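Local atomic coordinates of thymidylate synthase 1 (Bacillus subtilis, PDB entry 1BKP), a protein that catalyses the reductive methylation of dUMP to dTMP with 5,10-methylenetetrahydrofolate, working as a homodimer on the pathway that supplies dTTP for DNA synthesis. Residues T59-W64 / I264-G269; T1-Q6 / P55-K60; K65-E70 / N191-N196. All blocks are in the same frame, centred on the assembly; numbering follows the deposited sequence.

Interaction 1 of 3, residues T59-W64 / I264-G269; sequences TKKVAW and INYKHG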
ATOM      1  N   THR A  59      22.954  10.130  12.276  1.00 16.92           N
ATOM      2  CA  THR A  59      22.821  10.703  13.608  1.00 20.64           C
ATOM      3  C   THR A  59      22.878   9.639  14.719  1.00 19.09           C
ATOM      4  O   THR A  59      22.876   9.964  15.889  1.00 19.71           O
ATOM      5  CB  THR A  59      21.585  11.613  13.787  1.00 17.67           C
ATOM      6  OG1 THR A  59      20.478  10.815  13.493  1.00 16.35           O
ATOM      7  CG2 THR A  59      21.632  12.886  12.821  1.00 14.62           C
ATOM      8  N   LYS A  60      22.801   8.373  14.326  1.00 17.82           N
ATOM      9  CA  LYS A  60      22.995   7.244  15.248  1.00 19.70           C
ATOM     10  C   LYS A  60      23.378   6.067  14.359  1.00 19.62           C
ATOM     11  O   LYS A  60      23.195   6.126  13.149  1.00 19.77           O
ATOM     12  CB  LYS A  60      21.724   6.903  16.044  1.00 24.93           C
ATOM     13  CG  LYS A  60      20.657   6.161  15.267  1.00 21.58           C
ATOM     14  CD  LYS A  60      19.608   5.554  16.132  1.00 19.45           C
ATOM     15  CE  LYS A  60      18.533   4.772  15.244  1.00 24.10           C
ATOM     16  NZ  LYS A  60      17.326   4.233  16.029  1.00 19.68           N
ATOM     17  N   LYS A  61      24.007   5.029  14.914  1.00 19.26           N
ATOM     18  CA  LYS A  61      24.398   3.926  14.074  1.00 21.64           C
ATOM     19  C   LYS A  61      23.222   2.984  13.827  1.00 22.53           C
ATOM     20  O   LYS A  61      22.494   2.646  14.737  1.00 26.54           O
ATOM     21  CB  LYS A  61      25.470   3.098  14.765  1.00 26.07           C
ATOM     22  CG  LYS A  61      25.887   1.911  13.979  1.00 27.35           C
ATOM     23  CD  LYS A  61      26.847   1.081  14.876  1.00 41.08           C
ATOM     24  CE  LYS A  61      27.455  -0.088  14.107  1.00 56.36           C
ATOM     25  NZ  LYS A  61      28.404   0.340  13.056  1.00 62.75           N
ATOM     26  N   VAL A  62      23.000   2.597  12.599  1.00 18.41           N
ATOM     27  CA  VAL A  62      21.900   1.652  12.338  1.00 17.72           C
ATOM     28  C   VAL A  62      22.543   0.270  12.351  1.00 17.56           C
ATOM     29  O   VAL A  62      23.654   0.098  11.806  1.00 20.72           O
ATOM     30  CB  VAL A  62      21.279   1.932  10.946  1.00 18.28           C
ATOM     31  CG1 VAL A  62      20.324   0.788  10.527  1.00 18.99           C
ATOM     32  CG2 VAL A  62      20.459   3.296  11.016  1.00 18.05           C
ATOM     33  N   ALA A  63      21.769  -0.735  12.727  1.00 14.82           N
ATOM     34  CA  ALA A  63      22.351  -2.095  12.835  1.00 14.67           C
ATOM     35  C   ALA A  63      22.318  -2.704  11.441  1.00 15.16           C
ATOM     36  O   ALA A  63      21.562  -3.595  11.204  1.00 14.89           O
ATOM     37  CB  ALA A  63      21.480  -2.887  13.762  1.00 13.36           C
ATOM     38  N   TRP A  64      23.168  -2.220  10.545  1.00 18.23           N
ATOM     39  CA  TRP A  64      23.137  -2.644   9.179  1.00 21.02           C
ATOM     40  C   TRP A  64      23.324  -4.105   8.886  1.00 19.52           C
ATOM     41  O   TRP A  64      22.692  -4.603   8.018  1.00 20.94           O
ATOM     42  CB  TRP A  64      24.090  -1.773   8.377  1.00 23.78           C
ATOM     43  CG  TRP A  64      25.560  -2.083   8.628  1.00 25.50           C
ATOM     44  CD1 TRP A  64      26.383  -1.536   9.616  1.00 25.78           C
ATOM     45  CD2 TRP A  64      26.372  -2.953   7.845  1.00 26.47           C
ATOM     46  NE1 TRP A  64      27.673  -2.031   9.461  1.00 26.68           N
ATOM     47  CE2 TRP A  64      27.690  -2.891   8.379  1.00 27.29           C
ATOM     48  CE3 TRP A  64      26.125  -3.799   6.726  1.00 26.33           C
ATOM     49  CZ2 TRP A  64      28.728  -3.632   7.831  1.00 25.91           C
ATOM     50  CZ3 TRP A  64      27.162  -4.528   6.178  1.00 25.99           C
ATOM     51  CH2 TRP A  64      28.456  -4.437   6.738  1.00 26.25           C
ATOM     52  N   ILE A 264      31.149   1.111   3.705  1.00 22.97           N
ATOM     53  CA  ILE A 264      32.439   1.721   3.764  1.00 24.67           C
ATOM     54  C   ILE A 264      32.351   3.149   4.139  1.00 24.97           C
ATOM     55  O   ILE A 264      31.620   3.931   3.551  1.00 25.81           O
ATOM     56  CB  ILE A 264      33.094   1.678   2.324  1.00 28.32           C
ATOM     57  CG1 ILE A 264      33.298   0.231   1.874  1.00 29.23           C
ATOM     58  CG2 ILE A 264      34.378   2.481   2.251  1.00 29.89           C
ATOM     59  CD1 ILE A 264      33.173   0.166   0.380  1.00 36.30           C
ATOM     60  N   ASN A 265      33.198   3.509   5.080  1.00 24.98           N
ATOM     61  CA  ASN A 265      33.291   4.885   5.567  1.00 23.18           C
ATOM     62  C   ASN A 265      31.984   5.300   6.292  1.00 19.62           C
ATOM     63  O   ASN A 265      31.555   6.457   6.223  1.00 21.81           O
ATOM     64  CB  ASN A 265      33.570   5.819   4.393  1.00 36.73           C
ATOM     65  CG  ASN A 265      33.818   7.234   4.827  1.00 69.97           C
ATOM     66  OD1 ASN A 265      34.641   7.501   5.705  1.00 77.09           O
ATOM     67  ND2 ASN A 265      33.061   8.157   4.249  1.00 82.85           N
ATOM     68  N   TYR A 266      31.454   4.389   7.093  1.00 18.00           N
ATOM     69  CA  TYR A 266      30.211   4.764   7.813  1.00 18.74           C
ATOM     70  C   TYR A 266      30.484   5.567   9.089  1.00 20.42           C
ATOM     71  O   TYR A 266      30.837   4.976  10.076  1.00 22.95           O
ATOM     72  CB  TYR A 266      29.443   3.505   8.149  1.00 17.52           C
ATOM     73  CG  TYR A 266      28.068   3.735   8.764  1.00 18.95           C
ATOM     74  CD1 TYR A 266      27.385   4.976   8.664  1.00 18.72           C
ATOM     75  CD2 TYR A 266      27.439   2.691   9.463  1.00 20.34           C
ATOM     76  CE1 TYR A 266      26.099   5.185   9.233  1.00 11.47           C
ATOM     77  CE2 TYR A 266      26.158   2.871  10.050  1.00 19.06           C
ATOM     78  CZ  TYR A 266      25.508   4.155   9.923  1.00 16.12           C
ATOM     79  OH  TYR A 266      24.296   4.347  10.539  1.00 16.87           O
ATOM     80  N   LYS A 267      30.386   6.899   9.058  1.00 19.40           N
ATOM     81  CA  LYS A 267      30.586   7.708  10.268  1.00 22.29           C
ATOM     82  C   LYS A 267      29.176   8.006  10.817  1.00 23.00           C
ATOM     83  O   LYS A 267      28.257   8.253  10.023  1.00 21.64           O
ATOM     84  CB  LYS A 267      31.232   9.057   9.942  1.00 27.54           C
ATOM     85  CG  LYS A 267      32.649   9.012   9.515  1.00 46.20           C
ATOM     86  CD  LYS A 267      33.067  10.453   9.205  1.00 66.81           C
ATOM     87  CE  LYS A 267      34.541  10.540   8.853  1.00 89.31           C
ATOM     88  NZ  LYS A 267      35.005  11.960   8.688  1.00100.00           N
ATOM     89  N   HIS A 268      29.004   8.018  12.126  1.00 21.18           N
ATOM     90  CA  HIS A 268      27.665   8.266  12.698  1.00 20.18           C
ATOM     91  C   HIS A 268      27.836   8.794  14.136  1.00 21.38           C
ATOM     92  O   HIS A 268      28.963   8.720  14.655  1.00 20.19           O
ATOM     93  CB  HIS A 268      26.953   6.946  12.756  1.00 19.81           C
ATOM     94  CG  HIS A 268      27.763   5.892  13.447  1.00 21.71           C
ATOM     95  ND1 HIS A 268      27.820   5.792  14.834  1.00 23.64           N
ATOM     96  CD2 HIS A 268      28.535   4.892  12.971  1.00 22.01           C
ATOM     97  CE1 HIS A 268      28.597   4.786  15.177  1.00 23.10           C
ATOM     98  NE2 HIS A 268      29.052   4.227  14.070  1.00 22.97           N
ATOM     99  N   GLY A 269      26.769   9.356  14.726  1.00 18.65           N
ATOM    100  CA  GLY A 269      26.857   9.879  16.111  1.00 17.16           C
ATOM    101  C   GLY A 269      26.855   8.735  17.139  1.00 16.19           C
ATOM    102  O   GLY A 269      26.797   7.522  16.821  1.00 15.25           O
TER
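Y266 and H268 reach from the loop after strand 261-264 to the irregular connection that leads into helix 64-75 of the thymidylate synthase fold. The two segments meet largely through side chains laid against backbone, with no strand pairing. Y266 comes first and buries the most surface. Its CG stands anti to the backbone N (chi1 -174°), which carries the phenol across to the backbone of V62. There the backbone N of V62 donates to Y266 OH at 3.0 Å, approaching close to the ring plane. The same hydroxyl also bonds the carbonyl of L57, so one phenol ties together two points of the 55-64 connection. The rim of the ring packs obliquely on K61 CG, 4.1 Å from Y266 CE2.

Further along, H268 turns its imidazole between that tyrosine and K61. H268 CD2 sits over one face of the Y266 ring, while K61 CB lies over one face of the imidazole, 3.6 Å from the centroid of the H268 ring, a CH-pi contact. G269 then brings its backbone beside T59 and K60; K60 CA lies 4.8 Å from G269 CA. A bond from H268 ND1 to G269 O, 2.8 Å long and almost in the ring plane, holds the imidazole's orientation.

Interaction 2 of 3, residues T1-Q6 / P55-K60; sequences TQFDKQ and PILTTK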
ATOM      1  N   THR A   1      20.530  12.821  -0.773  1.00 49.83           N
ATOM      2  CA  THR A   1      19.139  12.583  -0.428  1.00 38.98           C
ATOM      3  C   THR A   1      19.079  12.125   0.965  1.00 35.26           C
ATOM      4  O   THR A   1      18.302  11.223   1.222  1.00 40.31           O
ATOM      5  CB  THR A   1      18.566  11.445  -1.296  1.00 33.02           C
ATOM      6  OG1 THR A   1      19.657  10.737  -1.772  1.00 36.72           O
ATOM      7  CG2 THR A   1      17.874  11.951  -2.506  1.00 38.38           C
ATOM      8  N   GLN A   2      19.925  12.641   1.869  1.00 30.53           N
ATOM      9  CA  GLN A   2      19.876  12.182   3.170  1.00 24.90           C
ATOM     10  C   GLN A   2      18.460  11.756   3.656  1.00 21.53           C
ATOM     11  O   GLN A   2      17.399  12.456   3.702  1.00 17.42           O
ATOM     12  CB  GLN A   2      20.593  13.043   4.313  1.00 12.68           C
ATOM     13  CG  GLN A   2      22.166  12.474   4.666  1.00 26.39           C
ATOM     14  CD  GLN A   2      22.327  10.930   4.907  1.00 35.33           C
ATOM     15  OE1 GLN A   2      23.398  10.384   4.671  1.00 48.12           O
ATOM     16  NE2 GLN A   2      21.326  10.277   5.512  1.00 23.06           N
ATOM     17  N   PHE A   3      18.561  10.552   4.115  1.00 18.71           N
ATOM     18  CA  PHE A   3      17.552   9.956   4.909  1.00 16.11           C
ATOM     19  C   PHE A   3      17.556  10.814   6.216  1.00 14.58           C
ATOM     20  O   PHE A   3      16.532  10.996   6.788  1.00 16.46           O
ATOM     21  CB  PHE A   3      18.001   8.537   5.209  1.00 16.33           C
ATOM     22  CG  PHE A   3      17.014   7.734   6.042  1.00 19.73           C
ATOM     23  CD1 PHE A   3      15.669   8.122   6.165  1.00 21.75           C
ATOM     24  CD2 PHE A   3      17.422   6.627   6.729  1.00 22.67           C
ATOM     25  CE1 PHE A   3      14.770   7.402   6.981  1.00 21.78           C
ATOM     26  CE2 PHE A   3      16.462   5.915   7.559  1.00 23.12           C
ATOM     27  CZ  PHE A   3      15.193   6.306   7.664  1.00 21.09           C
ATOM     28  N   ASP A   4      18.683  11.347   6.684  1.00 13.05           N
ATOM     29  CA  ASP A   4      18.694  12.119   7.937  1.00 15.04           C
ATOM     30  C   ASP A   4      17.758  13.269   7.782  1.00 17.17           C
ATOM     31  O   ASP A   4      17.053  13.613   8.699  1.00 18.23           O
ATOM     32  CB  ASP A   4      20.074  12.740   8.187  1.00 17.75           C
ATOM     33  CG  ASP A   4      21.133  11.702   8.632  1.00 18.30           C
ATOM     34  OD1 ASP A   4      20.843  10.953   9.549  1.00 17.78           O
ATOM     35  OD2 ASP A   4      22.272  11.763   8.159  1.00 20.78           O
ATOM     36  N   LYS A   5      17.805  13.945   6.638  1.00 15.04           N
ATOM     37  CA  LYS A   5      16.915  15.107   6.452  1.00 14.63           C
ATOM     38  C   LYS A   5      15.440  14.778   6.456  1.00 16.18           C
ATOM     39  O   LYS A   5      14.647  15.394   7.135  1.00 19.53           O
ATOM     40  CB  LYS A   5      17.277  15.824   5.134  1.00 19.89           C
ATOM     41  CG  LYS A   5      18.658  16.475   5.292  1.00 41.52           C
ATOM     42  CD  LYS A   5      19.028  17.407   4.175  1.00 45.39           C
ATOM     43  CE  LYS A   5      20.454  17.843   4.374  1.00 46.26           C
ATOM     44  NZ  LYS A   5      20.557  18.422   5.752  1.00 49.45           N
ATOM     45  N   GLN A   6      15.093  13.727   5.718  1.00 14.89           N
ATOM     46  CA  GLN A   6      13.710  13.321   5.635  1.00 16.73           C
ATOM     47  C   GLN A   6      13.240  12.746   6.901  1.00 16.59           C
ATOM     48  O   GLN A   6      12.086  12.976   7.284  1.00 14.62           O
ATOM     49  CB  GLN A   6      13.523  12.318   4.470  1.00 17.84           C
ATOM     50  CG  GLN A   6      13.733  13.029   3.121  1.00 16.01           C
ATOM     51  CD  GLN A   6      13.341  12.091   1.942  1.00 17.83           C
ATOM     52  OE1 GLN A   6      12.240  11.565   1.921  1.00 15.14           O
ATOM     53  NE2 GLN A   6      14.249  11.838   1.054  1.00 21.00           N
ATOM     54  N   PRO A  55      20.265   5.047   1.700  1.00 15.59           N
ATOM     55  CA  PRO A  55      19.478   5.706   2.724  1.00 15.06           C
ATOM     56  C   PRO A  55      19.830   5.130   4.109  1.00 13.81           C
ATOM     57  O   PRO A  55      19.388   4.058   4.444  1.00 15.15           O
ATOM     58  CB  PRO A  55      17.999   5.402   2.315  1.00 13.87           C
ATOM     59  CG  PRO A  55      18.097   4.153   1.549  1.00 13.84           C
ATOM     60  CD  PRO A  55      19.432   4.227   0.784  1.00 13.19           C
ATOM     61  N   ILE A  56      20.663   5.834   4.876  1.00 12.72           N
ATOM     62  CA  ILE A  56      21.024   5.347   6.188  1.00 13.22           C
ATOM     63  C   ILE A  56      21.266   6.548   7.048  1.00 13.29           C
ATOM     64  O   ILE A  56      21.548   7.684   6.546  1.00 14.99           O
ATOM     65  CB  ILE A  56      22.259   4.411   6.108  1.00 14.49           C
ATOM     66  CG1 ILE A  56      22.465   3.633   7.421  1.00 21.97           C
ATOM     67  CG2 ILE A  56      23.542   5.174   5.712  1.00 10.98           C
ATOM     68  CD1 ILE A  56      23.417   2.421   7.237  1.00 26.67           C
ATOM     69  N   LEU A  57      20.819   6.415   8.303  1.00 14.16           N
ATOM     70  CA  LEU A  57      20.999   7.545   9.219  1.00 16.58           C
ATOM     71  C   LEU A  57      22.457   7.721   9.623  1.00 14.91           C
ATOM     72  O   LEU A  57      23.168   6.712   9.760  1.00 15.33           O
ATOM     73  CB  LEU A  57      20.262   7.314  10.537  1.00 18.18           C
ATOM     74  CG  LEU A  57      18.713   7.284  10.516  1.00 24.12           C
ATOM     75  CD1 LEU A  57      18.223   7.478  11.994  1.00 23.26           C
ATOM     76  CD2 LEU A  57      18.196   8.401   9.498  1.00 22.25           C
ATOM     77  N   THR A  58      22.887   8.974   9.844  1.00 15.18           N
ATOM     78  CA  THR A  58      24.233   9.166  10.395  1.00 15.01           C
ATOM     79  C   THR A  58      24.155   9.763  11.836  1.00 17.56           C
ATOM     80  O   THR A  58      25.183   9.926  12.527  1.00 18.04           O
ATOM     81  CB  THR A  58      25.081   9.990   9.549  1.00  8.96           C
ATOM     82  OG1 THR A  58      24.575  11.335   9.486  1.00 11.99           O
ATOM     83  CG2 THR A  58      25.264   9.303   8.124  1.00 18.65           C
ATOM     84  N   THR A  59      22.954  10.130  12.276  1.00 16.92           N
ATOM     85  CA  THR A  59      22.821  10.703  13.608  1.00 20.64           C
ATOM     86  C   THR A  59      22.878   9.639  14.719  1.00 19.09           C
ATOM     87  O   THR A  59      22.876   9.964  15.889  1.00 19.71           O
ATOM     88  CB  THR A  59      21.585  11.613  13.787  1.00 17.67           C
ATOM     89  OG1 THR A  59      20.478  10.815  13.493  1.00 16.35           O
ATOM     90  CG2 THR A  59      21.632  12.886  12.821  1.00 14.62           C
ATOM     91  N   LYS A  60      22.801   8.373  14.326  1.00 17.82           N
ATOM     92  CA  LYS A  60      22.995   7.244  15.248  1.00 19.70           C
ATOM     93  C   LYS A  60      23.378   6.067  14.359  1.00 19.62           C
ATOM     94  O   LYS A  60      23.195   6.126  13.149  1.00 19.77           O
ATOM     95  CB  LYS A  60      21.724   6.903  16.044  1.00 24.93           C
ATOM     96  CG  LYS A  60      20.657   6.161  15.267  1.00 21.58           C
ATOM     97  CD  LYS A  60      19.608   5.554  16.132  1.00 19.45           C
ATOM     98  CE  LYS A  60      18.533   4.772  15.244  1.00 24.10           C
ATOM     99  NZ  LYS A  60      17.326   4.233  16.029  1.00 19.68           N
TER
HETATM  100  O   HOH W   1      18.787  12.212  11.832  1.00 25.20           O
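D4, in the first turn of helix 3-17, grips the backbone and side chain of T58 with both carboxylate oxygens. D4 OD1 takes the backbone N-H of T58 on its syn lone pair at 2.9 Å. D4 OD2 receives the T58 hydroxyl, with OG1 2.7 Å away and somewhat out of the carboxylate plane. That hydroxyl lies between the backbone N and the carbonyl carbon of its own residue (chi1 66°), which lets N and OG1 of T58 face the acid together. Beside this fork Q2, the N-cap residue, folds its bent side chain back so that NE2 donates to I56 O at 2.8 Å. This bond is nearly straight, 170° at the hydrogen, and lies close to the amide plane.

F3 supplies the apolar half. Its ring carries L57 CD2 over one face, 3.6 Å from the centroid and displaced toward the F3 CD2 side, while F3 CB rests on P55 CB at 4.3 Å.

In the next shell, a water bonded to T59 OG1 makes a weak bond to D4 OD1, and Q233 also binds the T59 hydroxyl. F239 N donates to T58 OG1, fixing the hydroxyl that points at the acid. M47 of strand 39-49 and V192 of helix 188-206 pack on F3.

The start of the chain is thus pinned across the 55-60 connection in a buried setting. Two N-H or O-H donors on one carboxylate would be expected to favour its charged form, and the first turn of a helix should add to that stabilisation.

Interaction 3 of 3, residues K65-E70 / N191-N196; sequences KTAIKE and NVFQYN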
ATOM      1  N   LYS A  65      24.244  -4.782   9.557  1.00 18.66           N
ATOM      2  CA  LYS A  65      24.468  -6.227   9.351  1.00 17.18           C
ATOM      3  C   LYS A  65      23.258  -7.062   9.730  1.00 18.17           C
ATOM      4  O   LYS A  65      22.904  -7.986   9.023  1.00 18.72           O
ATOM      5  CB  LYS A  65      25.666  -6.674  10.160  1.00 19.70           C
ATOM      6  CG  LYS A  65      26.988  -6.332   9.530  1.00 35.02           C
ATOM      7  CD  LYS A  65      28.072  -7.295  10.094  1.00 50.89           C
ATOM      8  CE  LYS A  65      29.479  -6.847   9.793  1.00 54.56           C
ATOM      9  NZ  LYS A  65      30.460  -7.586  10.615  1.00 51.58           N
ATOM     10  N   THR A  66      22.707  -6.835  10.931  1.00 18.79           N
ATOM     11  CA  THR A  66      21.491  -7.497  11.409  1.00 16.67           C
ATOM     12  C   THR A  66      20.328  -7.270  10.411  1.00 11.57           C
ATOM     13  O   THR A  66      19.588  -8.197  10.117  1.00 12.91           O
ATOM     14  CB  THR A  66      21.077  -6.878  12.704  1.00 20.97           C
ATOM     15  OG1 THR A  66      22.190  -7.061  13.578  1.00 26.56           O
ATOM     16  CG2 THR A  66      19.824  -7.535  13.273  1.00 17.30           C
ATOM     17  N   ALA A  67      20.239  -6.077   9.844  1.00 11.87           N
ATOM     18  CA  ALA A  67      19.159  -5.808   8.854  1.00 11.44           C
ATOM     19  C   ALA A  67      19.299  -6.685   7.629  1.00 12.68           C
ATOM     20  O   ALA A  67      18.264  -7.205   7.124  1.00 13.51           O
ATOM     21  CB  ALA A  67      19.192  -4.324   8.457  1.00 11.89           C
ATOM     22  N   ILE A  68      20.548  -6.809   7.099  1.00 14.80           N
ATOM     23  CA  ILE A  68      20.781  -7.695   5.968  1.00 14.21           C
ATOM     24  C   ILE A  68      20.569  -9.148   6.321  1.00 13.99           C
ATOM     25  O   ILE A  68      19.996  -9.903   5.523  1.00 14.82           O
ATOM     26  CB  ILE A  68      22.127  -7.450   5.326  1.00 14.04           C
ATOM     27  CG1 ILE A  68      22.117  -6.009   4.866  1.00 11.94           C
ATOM     28  CG2 ILE A  68      22.415  -8.427   4.191  1.00 13.30           C
ATOM     29  CD1 ILE A  68      23.498  -5.535   4.292  1.00 12.82           C
ATOM     30  N   LYS A  69      20.972  -9.558   7.527  1.00 14.43           N
ATOM     31  CA  LYS A  69      20.692 -10.963   7.915  1.00 13.83           C
ATOM     32  C   LYS A  69      19.211 -11.323   7.922  1.00 13.48           C
ATOM     33  O   LYS A  69      18.844 -12.433   7.409  1.00 14.86           O
ATOM     34  CB  LYS A  69      21.376 -11.362   9.243  1.00 15.58           C
ATOM     35  CG  LYS A  69      22.893 -11.480   9.134  1.00 15.72           C
ATOM     36  CD  LYS A  69      23.470 -11.541  10.541  1.00 17.59           C
ATOM     37  CE  LYS A  69      24.963 -11.783  10.500  1.00 32.61           C
ATOM     38  NZ  LYS A  69      25.531 -11.703  11.872  1.00 44.18           N
ATOM     39  N   GLU A  70      18.384 -10.448   8.547  1.00 11.78           N
ATOM     40  CA  GLU A  70      16.929 -10.667   8.621  1.00 11.98           C
ATOM     41  C   GLU A  70      16.375 -10.609   7.214  1.00 11.04           C
ATOM     42  O   GLU A  70      15.553 -11.432   6.860  1.00 12.48           O
ATOM     43  CB  GLU A  70      16.275  -9.589   9.462  1.00 11.95           C
ATOM     44  CG  GLU A  70      14.819  -9.762   9.638  1.00 14.56           C
ATOM     45  CD  GLU A  70      14.265  -8.536  10.314  1.00 19.84           C
ATOM     46  OE1 GLU A  70      14.467  -8.423  11.536  1.00 36.83           O
ATOM     47  OE2 GLU A  70      13.852  -7.612   9.607  1.00 21.01           O
ATOM     48  N   ASN A 191      14.347  -0.705   8.878  1.00 15.85           N
ATOM     49  CA  ASN A 191      13.488  -1.132   7.757  1.00 16.78           C
ATOM     50  C   ASN A 191      13.750  -0.389   6.446  1.00 12.76           C
ATOM     51  O   ASN A 191      13.851  -1.020   5.395  1.00 13.73           O
ATOM     52  CB  ASN A 191      12.039  -0.942   8.162  1.00 11.32           C
ATOM     53  CG  ASN A 191      11.536  -2.037   9.068  1.00 18.31           C
ATOM     54  OD1 ASN A 191      11.980  -3.228   9.002  1.00 17.06           O
ATOM     55  ND2 ASN A 191      10.600  -1.681   9.899  1.00 17.82           N
ATOM     56  N   VAL A 192      14.068   0.918   6.519  1.00 11.62           N
ATOM     57  CA  VAL A 192      14.282   1.734   5.335  1.00 12.34           C
ATOM     58  C   VAL A 192      15.613   1.252   4.691  1.00 15.84           C
ATOM     59  O   VAL A 192      15.661   1.012   3.458  1.00 15.38           O
ATOM     60  CB  VAL A 192      14.378   3.162   5.700  1.00 12.64           C
ATOM     61  CG1 VAL A 192      14.867   4.037   4.536  1.00 12.82           C
ATOM     62  CG2 VAL A 192      12.992   3.692   6.075  1.00 13.34           C
ATOM     63  N   PHE A 193      16.647   1.060   5.521  1.00 14.51           N
ATOM     64  CA  PHE A 193      17.944   0.563   4.951  1.00 12.91           C
ATOM     65  C   PHE A 193      17.796  -0.833   4.341  1.00 10.28           C
ATOM     66  O   PHE A 193      18.157  -1.064   3.212  1.00 12.93           O
ATOM     67  CB  PHE A 193      19.010   0.524   6.070  1.00 14.12           C
ATOM     68  CG  PHE A 193      20.326  -0.123   5.617  1.00 15.31           C
ATOM     69  CD1 PHE A 193      21.164   0.540   4.748  1.00 16.64           C
ATOM     70  CD2 PHE A 193      20.692  -1.407   6.052  1.00 16.36           C
ATOM     71  CE1 PHE A 193      22.397  -0.070   4.313  1.00 16.64           C
ATOM     72  CE2 PHE A 193      21.890  -2.023   5.633  1.00 15.94           C
ATOM     73  CZ  PHE A 193      22.734  -1.370   4.782  1.00 15.63           C
ATOM     74  N   GLN A 194      17.102  -1.717   5.050  1.00  9.35           N
ATOM     75  CA  GLN A 194      16.968  -3.108   4.690  1.00 10.72           C
ATOM     76  C   GLN A 194      16.295  -3.296   3.326  1.00 14.59           C
ATOM     77  O   GLN A 194      16.812  -4.060   2.510  1.00 12.43           O
ATOM     78  CB  GLN A 194      16.172  -3.766   5.798  1.00 10.42           C
ATOM     79  CG  GLN A 194      15.439  -5.013   5.521  1.00 14.98           C
ATOM     80  CD  GLN A 194      14.702  -5.512   6.804  1.00 27.80           C
ATOM     81  OE1 GLN A 194      15.164  -6.447   7.485  1.00 24.02           O
ATOM     82  NE2 GLN A 194      13.631  -4.867   7.143  1.00 21.42           N
ATOM     83  N   TYR A 195      15.247  -2.541   3.038  1.00 14.53           N
ATOM     84  CA  TYR A 195      14.575  -2.703   1.734  1.00 12.93           C
ATOM     85  C   TYR A 195      15.336  -2.090   0.572  1.00 11.01           C
ATOM     86  O   TYR A 195      15.189  -2.548  -0.608  1.00 13.90           O
ATOM     87  CB  TYR A 195      13.043  -2.344   1.794  1.00 10.98           C
ATOM     88  CG  TYR A 195      12.282  -3.554   2.246  1.00 11.20           C
ATOM     89  CD1 TYR A 195      12.211  -3.906   3.636  1.00 10.93           C
ATOM     90  CD2 TYR A 195      11.659  -4.409   1.292  1.00 10.57           C
ATOM     91  CE1 TYR A 195      11.540  -5.064   4.060  1.00  9.19           C
ATOM     92  CE2 TYR A 195      11.004  -5.575   1.677  1.00  9.99           C
ATOM     93  CZ  TYR A 195      10.952  -5.885   3.083  1.00 11.47           C
ATOM     94  OH  TYR A 195      10.320  -7.062   3.423  1.00 15.30           O
ATOM     95  N   ASN A 196      16.161  -1.069   0.857  1.00 10.86           N
ATOM     96  CA  ASN A 196      16.981  -0.522  -0.226  1.00 12.55           C
ATOM     97  C   ASN A 196      18.065  -1.576  -0.617  1.00 14.77           C
ATOM     98  O   ASN A 196      18.415  -1.775  -1.827  1.00 15.33           O
ATOM     99  CB  ASN A 196      17.642   0.797   0.230  1.00 11.54           C
ATOM    100  CG  ASN A 196      18.342   1.479  -0.910  1.00 24.15           C
ATOM    101  OD1 ASN A 196      19.510   1.355  -1.000  1.00 21.67           O
ATOM    102  ND2 ASN A 196      17.589   2.074  -1.879  1.00 16.61           N
TER
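A67 and I68 pack against F193 and Q194 where two helices cross in the interior of the thymidylate synthase fold, near the centre of the chain. Helix 64-75 lies across helix 188-206, the long helix that packs on the main mixed beta-sheet. Their local axes approach to 9.1 Å and cross at -56°, and all five touching residues are buried. The backbones come closest at A67, whose CA is 5.4 Å from Q194 CA, consistent with its small side chain.

A67 CB points at the partner helix and touches two side chains at once, with F193 CD2 and Q194 CB each 4.1 Å away. It meets the phenyl ring at its edge. With CG anti to the backbone N (chi1 173°), F193 extends toward helix 64-75, where CG1 and CD1 of I68 come obliquely against F193 CE2. V54 touches F193 as well, and V197, a turn further along helix 188-206, packs on I68.

On the other flank of A67, E70 and Q194 bring their polar ends together, the two side chains crossing at about a right angle, with carboxylate and amide planes 47° apart. E70 OE1 accepts a hydrogen bond from W93 NE1, which holds that end of the carboxylate in place. N191, predicted to bind dUMP, lies one turn before Y195 on the same helix. Y195 OH bonds to W75 NE1, a hydrogen bond between the two helices farther along helix 64-75.

How the interactions relate
The connection 55-64 joins all three contacts. Interactions 1 and 2 share T59 and K60, and their centres lie 10 Å apart. Between them G269 N meets T58 O at 2.8 Å, a probable hydrogen bond, so the loop 264-269 and the N-terminal segment hold the same connection. Segment 65-70 follows directly, and W64 CB already packs 3.5 Å from F193 CE2. Interaction 2 also reaches helix 188-206, where I56 CD1 touches F193 CD1 at 3.8 Å. Interaction 3 contains N191, predicted to bind the dUMP shared between the two subunits; the side chain of Q194 is about 8 Å from that of the catalytic C160, and F3 of interaction 2 is about 8 Å from N191, side chain to side chain.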